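Local coordinates for structural polyprotein, VP2 (Israeli acute paralysis virus, PDB 5CDD) that probably serves as a structural subunit of the viral capsid, forming part of the virion's protein shell with a picornavirus-like jelly-roll domain, at residues Lys69-Asp74 / Met183-Ile188; Val75-Val80 / Val132-Pro137; Ala94-Asp99 / Thr117-Val122. All coordinates share one frame; numbering follows the deposited sequence.

Overall arrangement
The three contacts run across a jelly-roll beta sandwich. Interactions 1 and 2 share strand 68-81, which lies between strand 131-146 and the corner-broken pair 179-186 and 188-193; they sample different edges of it, with centres 13 Å apart. Gln-76 joins them, its OE1 2.7 Å from Ser-186 OG and its backbone N 2.8 Å from Trp-184 O. Interaction 3 belongs to the facing sheet, its centre 12 Å from that of interaction 2. There the Tyr-95 ring bridges the sandwich, CD2 lying 3.8 Å from Ile-136 CG1. Interactions 1 and 3 do not touch: their centres are 19 Å apart and their nearest atoms about 9 Å.

Interaction 1: residues Lys69-Asp74 / Met183-Ile188; sequences KYLRCD and MWLSNI
Asp-74 and Ser-186 form the antiparallel bridge between two neighbouring strands of a jelly-roll sandwich, those conventionally called D and I, at the point where the second strand turns a corner. The two residues are a hydrogen-bonded pair. Asp-74 N donates an almost straight bond to Ser-186 O at 2.8 Å, and Ser-186 N returns one to Asp-74 O at 3.0 Å. The short segments run at 114° to each other, far from antiparallel, and the ladder is interrupted at once: Asn-187 takes a left-handed backbone conformation and swings the chain aside. Beyond it the chain rejoins strand 68-81, where Arg-72 is bonded to Ser-189. At the corner itself, Ile-188 CA adds a CA-H contact to Arg-72 O.

An apolar cluster gathers beside the bridge. Cys-73 SG stands between its own backbone N and carbonyl carbon (chi1 62°), which carries the sulfur to the branched end of Leu-185, 3.8 Å from CD2. Leu-71 reaches past the corner to Ile-188: its CD1 lies 3.6 Å from Ile-188 CG2, the two side chains meeting at a slant. Helix 53-57 packs on this group through Leu-56, which touches both Leu-71 and Leu-185.

Asp-74 and Ser-186 share one face of the sheet. At the corner, Asp-74 OD2 crosses the start of the Asn-187 side chain at a slant, nearest its CB, with the carboxylate and amide planes 33° apart. No hydrogen bond joins them; instead Asp-74 OD1 accepts one from Tyr-138 N, which ties the carboxylate to strand 131-146. Ser-186 OG is likewise engaged elsewhere, bonded to Gln-76 OE1, two residues beyond Asp-74 on strand 68-81. Across the bridge, Ser-186 OG lies 3.5 Å from Asp-74 CB.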
ATOM      1  N   LYS C  69      17.186  44.957  37.828  1.00 37.86           N
ATOM      2  CA  LYS C  69      18.136  43.857  37.720  1.00 35.91           C
ATOM      3  C   LYS C  69      18.612  43.481  36.321  1.00 35.57           C
ATOM      4  O   LYS C  69      19.817  43.371  36.086  1.00 36.07           O
ATOM      5  CB  LYS C  69      17.557  42.619  38.408  1.00 35.34           C
ATOM      6  CG  LYS C  69      18.482  41.415  38.423  1.00 34.36           C
ATOM      7  CD  LYS C  69      19.755  41.708  39.189  1.00 34.13           C
ATOM      8  CE  LYS C  69      20.626  40.473  39.291  1.00 32.41           C
ATOM      9  NZ  LYS C  69      21.856  40.740  40.076  1.00 34.84           N
ATOM     10  N   TYR C  70      17.681  43.281  35.392  1.00 34.68           N
ATOM     11  CA  TYR C  70      18.054  42.878  34.040  1.00 33.08           C
ATOM     12  C   TYR C  70      17.698  43.852  32.927  1.00 32.41           C
ATOM     13  O   TYR C  70      16.647  44.491  32.948  1.00 32.41           O
ATOM     14  CB  TYR C  70      17.441  41.512  33.727  1.00 31.82           C
ATOM     15  CG  TYR C  70      17.887  40.423  34.672  1.00 30.86           C
ATOM     16  CD1 TYR C  70      19.222  40.022  34.725  1.00 30.21           C
ATOM     17  CD2 TYR C  70      16.977  39.800  35.523  1.00 30.98           C
ATOM     18  CE1 TYR C  70      19.642  39.026  35.607  1.00 31.14           C
ATOM     19  CE2 TYR C  70      17.384  38.803  36.409  1.00 31.38           C
ATOM     20  CZ  TYR C  70      18.716  38.422  36.445  1.00 31.74           C
ATOM     21  OH  TYR C  70      19.121  37.439  37.318  1.00 33.96           O
ATOM     22  N   LEU C  71      18.588  43.939  31.945  1.00 32.08           N
ATOM     23  CA  LEU C  71      18.404  44.817  30.799  1.00 32.13           C
ATOM     24  C   LEU C  71      18.685  44.065  29.507  1.00 33.62           C
ATOM     25  O   LEU C  71      19.555  43.196  29.457  1.00 33.58           O
ATOM     26  CB  LEU C  71      19.346  46.019  30.896  1.00 31.00           C
ATOM     27  CG  LEU C  71      19.395  46.952  29.682  1.00 30.05           C
ATOM     28  CD1 LEU C  71      18.055  47.650  29.503  1.00 30.27           C
ATOM     29  CD2 LEU C  71      20.500  47.969  29.872  1.00 28.71           C
ATOM     30  N   ARG C  72      17.936  44.405  28.465  1.00 35.31           N
ATOM     31  CA  ARG C  72      18.100  43.796  27.152  1.00 37.91           C
ATOM     32  C   ARG C  72      17.947  44.955  26.174  1.00 37.87           C
ATOM     33  O   ARG C  72      16.984  45.712  26.267  1.00 38.04           O
ATOM     34  CB  ARG C  72      17.009  42.752  26.907  1.00 40.92           C
ATOM     35  CG  ARG C  72      17.239  41.898  25.677  1.00 46.32           C
ATOM     36  CD  ARG C  72      15.989  41.123  25.300  1.00 52.54           C
ATOM     37  NE  ARG C  72      16.219  40.257  24.147  1.00 59.18           N
ATOM     38  CZ  ARG C  72      16.918  39.126  24.187  1.00 63.27           C
ATOM     39  NH1 ARG C  72      17.455  38.716  25.330  1.00 64.37           N
ATOM     40  NH2 ARG C  72      17.088  38.407  23.084  1.00 64.91           N
ATOM     41  N   CYS C  73      18.885  45.107  25.245  1.00 38.43           N
ATOM     42  CA  CYS C  73      18.798  46.222  24.308  1.00 39.73           C
ATOM     43  C   CYS C  73      19.816  46.197  23.176  1.00 39.62           C
ATOM     44  O   CYS C  73      20.782  45.434  23.198  1.00 39.51           O
ATOM     45  CB  CYS C  73      18.976  47.532  25.072  1.00 40.74           C
ATOM     46  SG  CYS C  73      20.605  47.659  25.869  1.00 42.97           S
ATOM     47  N   ASP C  74      19.578  47.054  22.186  1.00 39.28           N
ATOM     48  CA  ASP C  74      20.476  47.200  21.050  1.00 39.82           C
ATOM     49  C   ASP C  74      21.149  48.549  21.256  1.00 39.11           C
ATOM     50  O   ASP C  74      20.519  49.491  21.736  1.00 38.96           O
ATOM     51  CB  ASP C  74      19.713  47.233  19.719  1.00 41.29           C
ATOM     52  CG  ASP C  74      18.847  46.007  19.500  1.00 43.18           C
ATOM     53  OD1 ASP C  74      19.286  44.886  19.835  1.00 43.82           O
ATOM     54  OD2 ASP C  74      17.728  46.169  18.972  1.00 43.72           O
ATOM     55  N   MET C 183      25.675  57.977  21.302  1.00 40.45           N
ATOM     56  CA  MET C 183      25.146  56.642  21.536  1.00 39.79           C
ATOM     57  C   MET C 183      23.889  56.672  22.393  1.00 39.67           C
ATOM     58  O   MET C 183      23.658  57.619  23.146  1.00 40.69           O
ATOM     59  CB  MET C 183      26.198  55.760  22.212  1.00 39.66           C
ATOM     60  CG  MET C 183      27.321  55.305  21.299  1.00 40.24           C
ATOM     61  SD  MET C 183      28.475  54.212  22.153  1.00 41.25           S
ATOM     62  CE  MET C 183      30.002  55.119  21.984  1.00 41.93           C
ATOM     63  N   TRP C 184      23.081  55.625  22.266  1.00 38.81           N
ATOM     64  CA  TRP C 184      21.847  55.492  23.026  1.00 37.12           C
ATOM     65  C   TRP C 184      21.319  54.078  22.840  1.00 37.17           C
ATOM     66  O   TRP C 184      21.862  53.310  22.047  1.00 37.64           O
ATOM     67  CB  TRP C 184      20.818  56.528  22.566  1.00 35.74           C
ATOM     68  CG  TRP C 184      20.335  56.368  21.157  1.00 34.15           C
ATOM     69  CD1 TRP C 184      19.231  55.683  20.741  1.00 33.40           C
ATOM     70  CD2 TRP C 184      20.916  56.945  19.980  1.00 33.54           C
ATOM     71  NE1 TRP C 184      19.081  55.804  19.381  1.00 32.88           N
ATOM     72  CE2 TRP C 184      20.102  56.573  18.888  1.00 32.89           C
ATOM     73  CE3 TRP C 184      22.044  57.742  19.744  1.00 34.21           C
ATOM     74  CZ2 TRP C 184      20.380  56.973  17.575  1.00 32.75           C
ATOM     75  CZ3 TRP C 184      22.321  58.139  18.437  1.00 33.80           C
ATOM     76  CH2 TRP C 184      21.490  57.752  17.370  1.00 33.22           C
ATOM     77  N   LEU C 185      20.264  53.731  23.566  1.00 36.92           N
ATOM     78  CA  LEU C 185      19.714  52.385  23.483  1.00 35.54           C
ATOM     79  C   LEU C 185      18.361  52.312  22.785  1.00 36.93           C
ATOM     80  O   LEU C 185      17.611  53.287  22.746  1.00 38.22           O
ATOM     81  CB  LEU C 185      19.599  51.803  24.895  1.00 33.87           C
ATOM     82  CG  LEU C 185      20.865  51.908  25.757  1.00 33.40           C
ATOM     83  CD1 LEU C 185      20.572  51.428  27.167  1.00 32.15           C
ATOM     84  CD2 LEU C 185      21.989  51.093  25.137  1.00 32.47           C
ATOM     85  N   SER C 186      18.068  51.145  22.220  1.00 37.94           N
ATOM     86  CA  SER C 186      16.803  50.892  21.540  1.00 38.40           C
ATOM     87  C   SER C 186      16.434  49.439  21.831  1.00 38.96           C
ATOM     88  O   SER C 186      17.293  48.658  22.243  1.00 38.92           O
ATOM     89  CB  SER C 186      16.944  51.118  20.033  1.00 37.65           C
ATOM     90  OG  SER C 186      17.892  50.236  19.463  1.00 39.48           O
ATOM     91  N   ASN C 187      15.170  49.075  21.632  1.00 40.23           N
ATOM     92  CA  ASN C 187      14.721  47.711  21.908  1.00 41.74           C
ATOM     93  C   ASN C 187      14.934  47.381  23.373  1.00 41.81           C
ATOM     94  O   ASN C 187      15.206  46.235  23.732  1.00 42.67           O
ATOM     95  CB  ASN C 187      15.493  46.710  21.055  1.00 44.48           C
ATOM     96  CG  ASN C 187      14.697  46.229  19.876  1.00 47.45           C
ATOM     97  OD1 ASN C 187      14.241  47.026  19.059  1.00 50.62           O
ATOM     98  ND2 ASN C 187      14.515  44.917  19.779  1.00 47.93           N
ATOM     99  N   ILE C 188      14.796  48.398  24.214  1.00 40.88           N
ATOM    100  CA  ILE C 188      15.005  48.247  25.643  1.00 38.98           C
ATOM    101  C   ILE C 188      14.004  47.353  26.352  1.00 38.85           C
ATOM    102  O   ILE C 188      12.796  47.429  26.119  1.00 37.47           O
ATOM    103  CB  ILE C 188      15.005  49.610  26.340  1.00 37.95           C
ATOM    104  CG1 ILE C 188      15.959  50.557  25.612  1.00 36.90           C
ATOM    105  CG2 ILE C 188      15.419  49.440  27.795  1.00 37.98           C
ATOM    106  CD1 ILE C 188      15.837  51.983  26.049  1.00 39.48           C
TER

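Interaction 2: residues Val75-Val80 / Val132-Pro137; sequences VQVKLV and VEMTIP
The carboxamide of Gln-76 and the carboxylate of Glu-133 lie on one face of the antiparallel pair made by strands D and G of the jelly roll, together with Lys-78 and Thr-135. Gln-76 and Thr-135 run side by side and point the same way. A bend at chi2 of Gln-76 (67°) turns the amide so that NE2 faces Thr-135 OG1; the modelled separation is too short and the approach too bent for this bond to be more than doubtful. At the other end of the amide, OE1 is hydrogen-bonded to Ser-186 OG on strand 179-186, and Trp-184 of that strand also touches Gln-76.

Further along, the Glu-133 side chain crosses the extended chain of Lys-78 at a slant. The methylenes meet, Lys-78 CG to Glu-133 CG, at 3.7 Å, and Glu-133 OE2 comes near Lys-78 CD, whereas Lys-78 NZ and Glu-133 OE2 stay 4.6 Å apart, beyond a salt bridge; the opposite charges may still attract weakly.

Val-75, Val-77, Leu-79, Val-132, Met-134 and Ile-136 form the opposite, buried face, turned to the second sheet of the sandwich. Val-77 CG2 lies 4.4 Å from Met-134 CE and about as far from Ile-136 CD1, while Tyr-95, Leu-93 and Leu-157 close over this apolar layer from the facing sheet.

The backbone ladder is regular. Val-75 with Ile-136 and Val-77 with Met-134 are hydrogen-bonded pairs, each joined by reciprocal N-H to O bonds; Val-77 N, for example, reaches Met-134 O at 2.9 Å and 163°. Gln-76 with Thr-135 and Lys-78 with Glu-133 are the non-hydrogen-bonded pairs between. At the far end, Leu-79 N donates to Val-132 O at 2.9 Å, and Val-132 CG2 packs 3.9 Å from Leu-79 CB.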
ATOM      1  N   VAL C  75      22.424  48.646  20.903  1.00 38.20           N
ATOM      2  CA  VAL C  75      23.144  49.900  21.054  1.00 36.12           C
ATOM      3  C   VAL C  75      23.133  50.661  19.739  1.00 36.75           C
ATOM      4  O   VAL C  75      23.497  50.127  18.692  1.00 37.20           O
ATOM      5  CB  VAL C  75      24.601  49.665  21.494  1.00 34.64           C
ATOM      6  CG1 VAL C  75      25.357  50.984  21.516  1.00 31.96           C
ATOM      7  CG2 VAL C  75      24.624  49.018  22.871  1.00 32.29           C
ATOM      8  N   GLN C  76      22.701  51.915  19.803  1.00 37.42           N
ATOM      9  CA  GLN C  76      22.633  52.767  18.627  1.00 37.85           C
ATOM     10  C   GLN C  76      23.850  53.686  18.620  1.00 37.46           C
ATOM     11  O   GLN C  76      24.168  54.310  19.632  1.00 38.05           O
ATOM     12  CB  GLN C  76      21.356  53.601  18.671  1.00 39.95           C
ATOM     13  CG  GLN C  76      20.621  53.685  17.351  1.00 43.53           C
ATOM     14  CD  GLN C  76      20.052  52.352  16.926  1.00 45.60           C
ATOM     15  OE1 GLN C  76      19.278  51.732  17.657  1.00 46.19           O
ATOM     16  NE2 GLN C  76      20.432  51.901  15.739  1.00 47.23           N
ATOM     17  N   VAL C  77      24.529  53.767  17.481  1.00 37.01           N
ATOM     18  CA  VAL C  77      25.715  54.608  17.366  1.00 35.98           C
ATOM     19  C   VAL C  77      25.627  55.560  16.181  1.00 36.75           C
ATOM     20  O   VAL C  77      25.147  55.191  15.107  1.00 37.35           O
ATOM     21  CB  VAL C  77      26.992  53.756  17.203  1.00 34.97           C
ATOM     22  CG1 VAL C  77      28.211  54.656  17.131  1.00 33.51           C
ATOM     23  CG2 VAL C  77      27.118  52.780  18.361  1.00 34.42           C
ATOM     24  N   LYS C  78      26.092  56.788  16.385  1.00 36.92           N
ATOM     25  CA  LYS C  78      26.087  57.792  15.331  1.00 37.01           C
ATOM     26  C   LYS C  78      27.333  58.658  15.413  1.00 37.10           C
ATOM     27  O   LYS C  78      27.658  59.199  16.471  1.00 36.89           O
ATOM     28  CB  LYS C  78      24.845  58.678  15.429  1.00 36.89           C
ATOM     29  CG  LYS C  78      24.773  59.728  14.335  1.00 37.06           C
ATOM     30  CD  LYS C  78      23.462  60.483  14.363  1.00 38.97           C
ATOM     31  CE  LYS C  78      23.363  61.441  13.186  1.00 41.74           C
ATOM     32  NZ  LYS C  78      22.044  62.134  13.140  1.00 43.76           N
ATOM     33  N   LEU C  79      28.035  58.779  14.292  1.00 37.44           N
ATOM     34  CA  LEU C  79      29.240  59.590  14.234  1.00 38.50           C
ATOM     35  C   LEU C  79      28.964  60.835  13.408  1.00 40.14           C
ATOM     36  O   LEU C  79      28.604  60.738  12.237  1.00 40.19           O
ATOM     37  CB  LEU C  79      30.388  58.811  13.589  1.00 37.23           C
ATOM     38  CG  LEU C  79      30.830  57.492  14.222  1.00 36.82           C
ATOM     39  CD1 LEU C  79      32.023  56.950  13.454  1.00 35.93           C
ATOM     40  CD2 LEU C  79      31.192  57.703  15.679  1.00 36.17           C
ATOM     41  N   VAL C  80      29.115  62.003  14.023  1.00 42.10           N
ATOM     42  CA  VAL C  80      28.903  63.258  13.315  1.00 44.05           C
ATOM     43  C   VAL C  80      30.273  63.818  12.956  1.00 46.10           C
ATOM     44  O   VAL C  80      31.052  64.206  13.829  1.00 45.30           O
ATOM     45  CB  VAL C  80      28.140  64.277  14.176  1.00 43.31           C
ATOM     46  CG1 VAL C  80      27.966  65.575  13.407  1.00 41.64           C
ATOM     47  CG2 VAL C  80      26.783  63.708  14.564  1.00 42.33           C
ATOM     48  N   VAL C 132      27.432  59.092  10.053  1.00 43.61           N
ATOM     49  CA  VAL C 132      27.097  57.711   9.737  1.00 42.71           C
ATOM     50  C   VAL C 132      26.509  57.040  10.973  1.00 42.24           C
ATOM     51  O   VAL C 132      26.985  57.250  12.088  1.00 41.19           O
ATOM     52  CB  VAL C 132      28.340  56.916   9.271  1.00 42.25           C
ATOM     53  CG1 VAL C 132      28.854  57.480   7.958  1.00 41.24           C
ATOM     54  CG2 VAL C 132      29.428  56.976  10.332  1.00 42.53           C
ATOM     55  N   GLU C 133      25.463  56.247  10.772  1.00 43.44           N
ATOM     56  CA  GLU C 133      24.816  55.548  11.876  1.00 43.58           C
ATOM     57  C   GLU C 133      25.038  54.047  11.793  1.00 41.78           C
ATOM     58  O   GLU C 133      25.338  53.506  10.729  1.00 41.73           O
ATOM     59  CB  GLU C 133      23.315  55.841  11.891  1.00 46.23           C
ATOM     60  CG  GLU C 133      22.965  57.253  12.315  1.00 52.34           C
ATOM     61  CD  GLU C 133      21.469  57.475  12.403  1.00 55.99           C
ATOM     62  OE1 GLU C 133      20.797  57.404  11.352  1.00 58.46           O
ATOM     63  OE2 GLU C 133      20.968  57.714  13.523  1.00 57.27           O
ATOM     64  N   MET C 134      24.879  53.379  12.927  1.00 40.59           N
ATOM     65  CA  MET C 134      25.073  51.941  12.996  1.00 38.80           C
ATOM     66  C   MET C 134      24.290  51.371  14.173  1.00 37.26           C
ATOM     67  O   MET C 134      24.158  52.019  15.211  1.00 36.37           O
ATOM     68  CB  MET C 134      26.560  51.640  13.163  1.00 40.15           C
ATOM     69  CG  MET C 134      26.901  50.172  13.259  1.00 42.22           C
ATOM     70  SD  MET C 134      28.645  49.916  13.625  1.00 44.97           S
ATOM     71  CE  MET C 134      28.600  49.897  15.408  1.00 42.73           C
ATOM     72  N   THR C 135      23.765  50.162  14.005  1.00 36.01           N
ATOM     73  CA  THR C 135      23.005  49.511  15.065  1.00 34.44           C
ATOM     74  C   THR C 135      23.724  48.248  15.512  1.00 33.68           C
ATOM     75  O   THR C 135      24.220  47.481  14.687  1.00 34.03           O
ATOM     76  CB  THR C 135      21.596  49.106  14.593  1.00 34.14           C
ATOM     77  OG1 THR C 135      20.939  50.234  14.005  1.00 36.23           O
ATOM     78  CG2 THR C 135      20.770  48.604  15.768  1.00 31.92           C
ATOM     79  N   ILE C 136      23.784  48.036  16.820  1.00 32.31           N
ATOM     80  CA  ILE C 136      24.430  46.850  17.360  1.00 32.01           C
ATOM     81  C   ILE C 136      23.387  46.003  18.081  1.00 33.04           C
ATOM     82  O   ILE C 136      23.059  46.253  19.241  1.00 33.52           O
ATOM     83  CB  ILE C 136      25.550  47.224  18.345  1.00 30.96           C
ATOM     84  CG1 ILE C 136      26.613  48.051  17.624  1.00 30.66           C
ATOM     85  CG2 ILE C 136      26.167  45.964  18.933  1.00 29.22           C
ATOM     86  CD1 ILE C 136      27.753  48.493  18.516  1.00 31.45           C
ATOM     87  N   PRO C 137      22.847  44.986  17.391  1.00 32.64           N
ATOM     88  CA  PRO C 137      21.834  44.100  17.969  1.00 32.35           C
ATOM     89  C   PRO C 137      22.303  43.484  19.282  1.00 32.48           C
ATOM     90  O   PRO C 137      23.496  43.258  19.472  1.00 34.37           O
ATOM     91  CB  PRO C 137      21.642  43.046  16.883  1.00 32.53           C
ATOM     92  CG  PRO C 137      21.944  43.796  15.628  1.00 32.77           C
ATOM     93  CD  PRO C 137      23.170  44.576  16.015  1.00 32.17           C
TER

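Interaction 3: residues Ala94-Asp99 / Thr117-Val122; sequences AYSPYD and TGYPGV
Tyr-95 and Pro-120 meet where strand E of the jelly roll pairs with the start of strand F, and the conformation of the tyrosine sets its ring against the proline. With chi1 at 72°, CG lies between the backbone N and the carbonyl carbon, and the ring stands across the proline at about a right angle. Pro-120 CB sits over one ring face, 4.0 Å from the centroid and 28° off the normal, a CH-pi contact; its nearest ring atom is Tyr-95 CE2, at 3.6 Å. The backbones support the same meeting: Tyr-95 N donates to Pro-120 O at 3.1 Å, and Ala-94 CA adds a CA-H contact to that oxygen. Next to it Ala-94 and Gly-121 form a non-hydrogen-bonded pair, CA to CA 3.8 Å.

Tyr-119 presents an edge instead. Its CG is turned beside the backbone N (chi1 -83°), and the ring reaches along the E strand so that Tyr-95 O lies in the ring plane, 3.7 Å from Tyr-119 CD2. Ser-96 OG approaches the same edge, 3.4 Å from Tyr-119 CE2. The Ser-96 hydroxyl donates to Asp-99 OD1 at 2.8 Å, arriving on the anti side and tilted out of the carboxylate plane. The same OD1 also accepts from Val-108 N, so Asp-99 ties the end of the strand to the loop leading back to Tyr-119.

Tyr-95 OH is hydrogen-bonded to Trp-192 of another capsid protein chain. Within the subunit, strand 90-97 lies between strands 121-125 and 155-161, bonded to the latter through Ala-94 with Tyr-158, and the Tyr-95 ring projects across the sandwich onto Met-134 and Ile-136 of strand 131-146.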
ATOM      1  N   ALA C  94      33.551  49.250  13.242  1.00 31.86           N
ATOM      2  CA  ALA C  94      33.046  47.887  13.347  1.00 32.37           C
ATOM      3  C   ALA C  94      32.917  47.442  14.799  1.00 32.27           C
ATOM      4  O   ALA C  94      33.537  48.022  15.688  1.00 33.04           O
ATOM      5  CB  ALA C  94      33.968  46.937  12.596  1.00 31.71           C
ATOM      6  N   TYR C  95      32.106  46.414  15.033  1.00 31.82           N
ATOM      7  CA  TYR C  95      31.916  45.891  16.381  1.00 31.69           C
ATOM      8  C   TYR C  95      32.216  44.398  16.412  1.00 32.07           C
ATOM      9  O   TYR C  95      32.156  43.722  15.383  1.00 31.81           O
ATOM     10  CB  TYR C  95      30.487  46.168  16.874  1.00 31.47           C
ATOM     11  CG  TYR C  95      29.398  45.339  16.228  1.00 30.70           C
ATOM     12  CD1 TYR C  95      29.181  44.014  16.611  1.00 30.84           C
ATOM     13  CD2 TYR C  95      28.564  45.887  15.253  1.00 30.34           C
ATOM     14  CE1 TYR C  95      28.160  43.255  16.042  1.00 30.66           C
ATOM     15  CE2 TYR C  95      27.541  45.138  14.676  1.00 31.11           C
ATOM     16  CZ  TYR C  95      27.344  43.823  15.076  1.00 31.87           C
ATOM     17  OH  TYR C  95      26.331  43.078  14.517  1.00 32.30           O
ATOM     18  N   SER C  96      32.547  43.890  17.594  1.00 32.13           N
ATOM     19  CA  SER C  96      32.877  42.481  17.760  1.00 31.88           C
ATOM     20  C   SER C  96      32.341  41.931  19.080  1.00 32.25           C
ATOM     21  O   SER C  96      32.851  42.257  20.151  1.00 33.69           O
ATOM     22  CB  SER C  96      34.396  42.302  17.704  1.00 30.55           C
ATOM     23  OG  SER C  96      34.764  40.949  17.902  1.00 33.36           O
ATOM     24  N   PRO C  97      31.297  41.088  19.019  1.00 32.15           N
ATOM     25  CA  PRO C  97      30.708  40.500  20.227  1.00 31.82           C
ATOM     26  C   PRO C  97      31.717  39.669  21.022  1.00 32.41           C
ATOM     27  O   PRO C  97      32.395  38.806  20.463  1.00 32.94           O
ATOM     28  CB  PRO C  97      29.572  39.642  19.671  1.00 30.10           C
ATOM     29  CG  PRO C  97      29.171  40.374  18.432  1.00 29.53           C
ATOM     30  CD  PRO C  97      30.503  40.736  17.829  1.00 31.12           C
ATOM     31  N   TYR C  98      31.816  39.937  22.322  1.00 32.68           N
ATOM     32  CA  TYR C  98      32.730  39.202  23.194  1.00 33.16           C
ATOM     33  C   TYR C  98      34.132  39.107  22.606  1.00 33.05           C
ATOM     34  O   TYR C  98      34.801  38.086  22.749  1.00 33.59           O
ATOM     35  CB  TYR C  98      32.190  37.792  23.439  1.00 32.42           C
ATOM     36  CG  TYR C  98      30.886  37.764  24.198  1.00 34.01           C
ATOM     37  CD1 TYR C  98      30.866  37.864  25.589  1.00 34.83           C
ATOM     38  CD2 TYR C  98      29.668  37.668  23.526  1.00 34.28           C
ATOM     39  CE1 TYR C  98      29.662  37.868  26.295  1.00 36.09           C
ATOM     40  CE2 TYR C  98      28.458  37.675  24.220  1.00 35.43           C
ATOM     41  CZ  TYR C  98      28.463  37.774  25.605  1.00 36.46           C
ATOM     42  OH  TYR C  98      27.272  37.785  26.297  1.00 37.20           O
ATOM     43  N   ASP C  99      34.577  40.176  21.953  1.00 33.41           N
ATOM     44  CA  ASP C  99      35.899  40.188  21.336  1.00 34.62           C
ATOM     45  C   ASP C  99      37.016  39.934  22.340  1.00 35.31           C
ATOM     46  O   ASP C  99      38.074  39.411  21.990  1.00 35.70           O
ATOM     47  CB  ASP C  99      36.145  41.527  20.642  1.00 33.99           C
ATOM     48  CG  ASP C  99      37.406  41.518  19.806  1.00 35.27           C
ATOM     49  OD1 ASP C  99      37.408  40.865  18.742  1.00 35.51           O
ATOM     50  OD2 ASP C  99      38.400  42.153  20.213  1.00 37.15           O
ATOM     51  N   THR C 117      38.375  44.349   8.264  1.00 35.96           N
ATOM     52  CA  THR C 117      37.417  44.993   7.380  1.00 36.09           C
ATOM     53  C   THR C 117      36.266  44.047   7.022  1.00 35.93           C
ATOM     54  O   THR C 117      35.321  44.432   6.331  1.00 36.21           O
ATOM     55  CB  THR C 117      38.115  45.470   6.093  1.00 36.33           C
ATOM     56  OG1 THR C 117      37.200  46.239   5.309  1.00 41.97           O
ATOM     57  CG2 THR C 117      38.594  44.285   5.278  1.00 36.22           C
ATOM     58  N   GLY C 118      36.352  42.809   7.504  1.00 35.20           N
ATOM     59  CA  GLY C 118      35.315  41.829   7.234  1.00 32.60           C
ATOM     60  C   GLY C 118      34.256  41.782   8.321  1.00 32.51           C
ATOM     61  O   GLY C 118      33.192  41.186   8.139  1.00 34.10           O
ATOM     62  N   TYR C 119      34.547  42.406   9.459  1.00 30.62           N
ATOM     63  CA  TYR C 119      33.608  42.441  10.574  1.00 28.79           C
ATOM     64  C   TYR C 119      32.424  43.348  10.263  1.00 29.29           C
ATOM     65  O   TYR C 119      32.458  44.126   9.309  1.00 29.17           O
ATOM     66  CB  TYR C 119      34.304  42.941  11.843  1.00 26.66           C
ATOM     67  CG  TYR C 119      35.071  41.881  12.599  1.00 25.75           C
ATOM     68  CD1 TYR C 119      36.173  41.246  12.031  1.00 26.57           C
ATOM     69  CD2 TYR C 119      34.690  41.511  13.889  1.00 25.49           C
ATOM     70  CE1 TYR C 119      36.878  40.264  12.730  1.00 26.85           C
ATOM     71  CE2 TYR C 119      35.385  40.533  14.595  1.00 26.18           C
ATOM     72  CZ  TYR C 119      36.477  39.913  14.011  1.00 26.78           C
ATOM     73  OH  TYR C 119      37.156  38.939  14.706  1.00 27.43           O
ATOM     74  N   PRO C 120      31.348  43.248  11.061  1.00 29.93           N
ATOM     75  CA  PRO C 120      30.163  44.083  10.845  1.00 29.66           C
ATOM     76  C   PRO C 120      30.534  45.538  11.095  1.00 31.20           C
ATOM     77  O   PRO C 120      30.944  45.893  12.200  1.00 31.50           O
ATOM     78  CB  PRO C 120      29.178  43.563  11.887  1.00 29.51           C
ATOM     79  CG  PRO C 120      29.602  42.138  12.082  1.00 30.67           C
ATOM     80  CD  PRO C 120      31.098  42.254  12.118  1.00 29.77           C
ATOM     81  N   GLY C 121      30.402  46.379  10.078  1.00 31.76           N
ATOM     82  CA  GLY C 121      30.749  47.772  10.266  1.00 32.77           C
ATOM     83  C   GLY C 121      30.285  48.695   9.162  1.00 34.30           C
ATOM     84  O   GLY C 121      29.592  48.279   8.235  1.00 34.67           O
ATOM     85  N   VAL C 122      30.676  49.959   9.273  1.00 35.22           N
ATOM     86  CA  VAL C 122      30.309  50.971   8.294  1.00 36.07           C
ATOM     87  C   VAL C 122      31.513  51.869   8.002  1.00 37.16           C
ATOM     88  O   VAL C 122      32.335  52.123   8.882  1.00 36.47           O
ATOM     89  CB  VAL C 122      29.124  51.823   8.814  1.00 34.94           C
ATOM     90  CG1 VAL C 122      29.494  52.478  10.133  1.00 34.46           C
ATOM     91  CG2 VAL C 122      28.738  52.868   7.786  1.00 36.07           C
TER